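Local coordinates for UPF0135 protein SA1388 (Staphylococcus aureus subsp. aureus, PDB 3LNL) that is of unknown function but belongs to the NIF3 family, binds zinc at a dinuclear metal centre and assembles into a toroid-shaped homohexamer, at residues T50-E56 / S360-T364. The protein carries 2 engineered substitutions. Numbering follows the deposited sequence. Where two conformers were deposited one is given.
Sequences TLEVVNE and STINT
E56, on helix 51-60, reaches across to S360 and T361, where the chain leaves strand 357-359. The contact joins this helix to the loop that follows the strand, within the NIF3 fold. The carboxylate of E56 meets two donors. T361 N donates to the syn lone pair of E56 OE1, 3.3 Å away, with an N-H...O angle of 159°. S360 OG donates to E56 OE2; the modelled separation of 2.4 Å is very short, so its exact length is doubtful. E56 extends fully from the helix, with CG anti to the backbone N (chi1 176°), and this carries the carboxylate to the loop.

I362 packs against the helix between E52 and E56. Its CD1 lies 3.8 Å from E52 CB and 4.0 Å from E56 CB, one turn apart, so it rests against one face of the helix. In the E52 conformer given, its CG2 branch also approaches the carboxylate, but this contact is doubtful. Nearer the start of the helix, T364 CG2 packs on T50 CG2 at 3.9 Å and touches V53 CG2, which also borders S360 OG. L44 of strand 43-46 touches V53, E56 and S360, and S360 pairs by backbone bonds with T45. The Y331 hydroxyl bonds to T364 N. The T364 side chain lies about 11 Å from a bound zinc ion.

T50 is the N-cap of the helix; its OG1 accepts a weak bond from V53 N. S360 forms an ST turn: the same OG accepts from I362 N at 3.2 Å.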
loop_
_atom_site.group_PDB
_atom_site.type_symbol
_atom_site.label_atom_id
_atom_site.label_comp_id
_atom_site.label_asym_id
_atom_site.label_seq_id
_atom_site.Cartn_x
_atom_site.Cartn_y
_atom_site.Cartn_z
ATOM N N THR B 50 -14.971 -3.900 32.556
ATOM C CA THR B 50 -16.350 -3.539 32.292
ATOM C C THR B 50 -16.821 -2.567 33.392
ATOM O O THR B 50 -16.097 -2.326 34.416
ATOM C CB THR B 50 -17.255 -4.759 32.341
ATOM O OG1 THR B 50 -17.265 -5.267 33.675
ATOM C CG2 THR B 50 -16.763 -5.855 31.341
ATOM N N LEU B 51 -18.052 -2.071 33.262
ATOM C CA LEU B 51 -18.575 -1.141 34.298
ATOM C C LEU B 51 -18.643 -1.815 35.662
ATOM O O LEU B 51 -18.348 -1.192 36.712
ATOM C CB LEU B 51 -19.948 -0.594 33.930
ATOM C CG LEU B 51 -20.563 0.578 34.750
ATOM C CD1 LEU B 51 -19.757 1.810 34.595
ATOM C CD2 LEU B 51 -22.009 0.833 34.275
ATOM N N GLU B 52 -19.055 -3.086 35.684
ATOM C CA GLU B 52 -19.144 -3.827 36.963
ATOM C C GLU B 52 -17.769 -3.932 37.621
ATOM O O GLU B 52 -17.658 -3.825 38.838
ATOM C CB GLU B 52 -19.793 -5.217 36.790
ATOM C CG GLU B 52 -21.323 -5.158 36.484
ATOM C CD GLU B 52 -21.993 -6.529 36.219
ATOM O OE1 GLU B 52 -21.315 -7.546 35.899
ATOM O OE2 GLU B 52 -23.247 -6.579 36.316
ATOM N N VAL B 53 -16.711 -4.083 36.821
ATOM C CA VAL B 53 -15.364 -4.164 37.384
ATOM C C VAL B 53 -14.971 -2.820 38.050
ATOM O O VAL B 53 -14.392 -2.800 39.144
ATOM C CB VAL B 53 -14.338 -4.606 36.339
ATOM C CG1 VAL B 53 -12.856 -4.443 36.880
ATOM C CG2 VAL B 53 -14.632 -6.054 35.943
ATOM N N VAL B 54 -15.323 -1.721 37.409
ATOM C CA VAL B 54 -15.042 -0.415 37.947
ATOM C C VAL B 54 -15.808 -0.227 39.278
ATOM O O VAL B 54 -15.220 0.237 40.252
ATOM C CB VAL B 54 -15.364 0.719 36.934
ATOM C CG1 VAL B 54 -15.022 2.084 37.534
ATOM C CG2 VAL B 54 -14.618 0.478 35.624
ATOM N N ASN B 55 -17.068 -0.676 39.320
ATOM C CA ASN B 55 -17.896 -0.566 40.518
ATOM C C ASN B 55 -17.315 -1.392 41.613
ATOM O O ASN B 55 -17.360 -1.003 42.773
ATOM C CB ASN B 55 -19.332 -1.007 40.239
ATOM C CG ASN B 55 -20.104 0.005 39.385
ATOM O OD1 ASN B 55 -19.787 1.181 39.390
ATOM N ND2 ASN B 55 -21.167 -0.447 38.740
ATOM N N GLU B 56 -16.795 -2.561 41.253
ATOM C CA GLU B 56 -16.141 -3.449 42.225
ATOM C C GLU B 56 -14.853 -2.796 42.825
ATOM O O GLU B 56 -14.621 -2.856 44.031
ATOM C CB GLU B 56 -15.836 -4.806 41.549
ATOM C CG GLU B 56 -15.048 -5.860 42.386
ATOM C CD GLU B 56 -14.635 -7.054 41.534
ATOM O OE1 GLU B 56 -14.404 -8.086 42.124
ATOM O OE2 GLU B 56 -14.530 -6.983 40.264
ATOM N N SER B 360 -10.579 -9.788 40.263
ATOM C CA SER B 360 -12.026 -9.538 40.105
ATOM C C SER B 360 -12.765 -10.858 39.948
ATOM O O SER B 360 -12.377 -11.709 39.160
ATOM C CB SER B 360 -12.350 -8.676 38.860
ATOM O OG SER B 360 -13.780 -8.617 38.637
ATOM N N THR B 361 -13.817 -11.013 40.735
ATOM C CA THR B 361 -14.649 -12.199 40.751
ATOM C C THR B 361 -15.768 -12.131 39.723
ATOM O O THR B 361 -16.495 -13.098 39.545
ATOM C CB THR B 361 -15.343 -12.343 42.161
ATOM O OG1 THR B 361 -16.173 -11.173 42.408
ATOM C CG2 THR B 361 -14.303 -12.401 43.280
ATOM N N ILE B 362 -15.944 -10.996 39.059
ATOM C CA ILE B 362 -17.066 -10.859 38.143
ATOM C C ILE B 362 -16.851 -11.695 36.862
ATOM O O ILE B 362 -15.832 -11.590 36.219
ATOM C CB ILE B 362 -17.317 -9.388 37.844
ATOM C CG1 ILE B 362 -17.786 -8.708 39.161
ATOM C CG2 ILE B 362 -18.427 -9.223 36.712
ATOM C CD1 ILE B 362 -17.698 -7.305 39.119
ATOM N N ASN B 363 -17.826 -12.515 36.494
ATOM C CA ASN B 363 -17.802 -13.140 35.194
ATOM C C ASN B 363 -18.252 -12.122 34.143
ATOM O O ASN B 363 -19.387 -11.721 34.135
ATOM C CB ASN B 363 -18.706 -14.384 35.167
ATOM C CG ASN B 363 -18.557 -15.148 33.882
ATOM O OD1 ASN B 363 -18.567 -14.549 32.797
ATOM N ND2 ASN B 363 -18.400 -16.500 33.984
ATOM N N THR B 364 -17.351 -11.714 33.257
ATOM C CA THR B 364 -17.570 -10.615 32.358
ATOM C C THR B 364 -17.759 -11.204 30.942
ATOM O O THR B 364 -17.648 -10.500 29.992
ATOM C CB THR B 364 -16.302 -9.644 32.321
ATOM O OG1 THR B 364 -15.128 -10.399 32.046
ATOM C CG2 THR B 364 -16.102 -8.917 33.646
#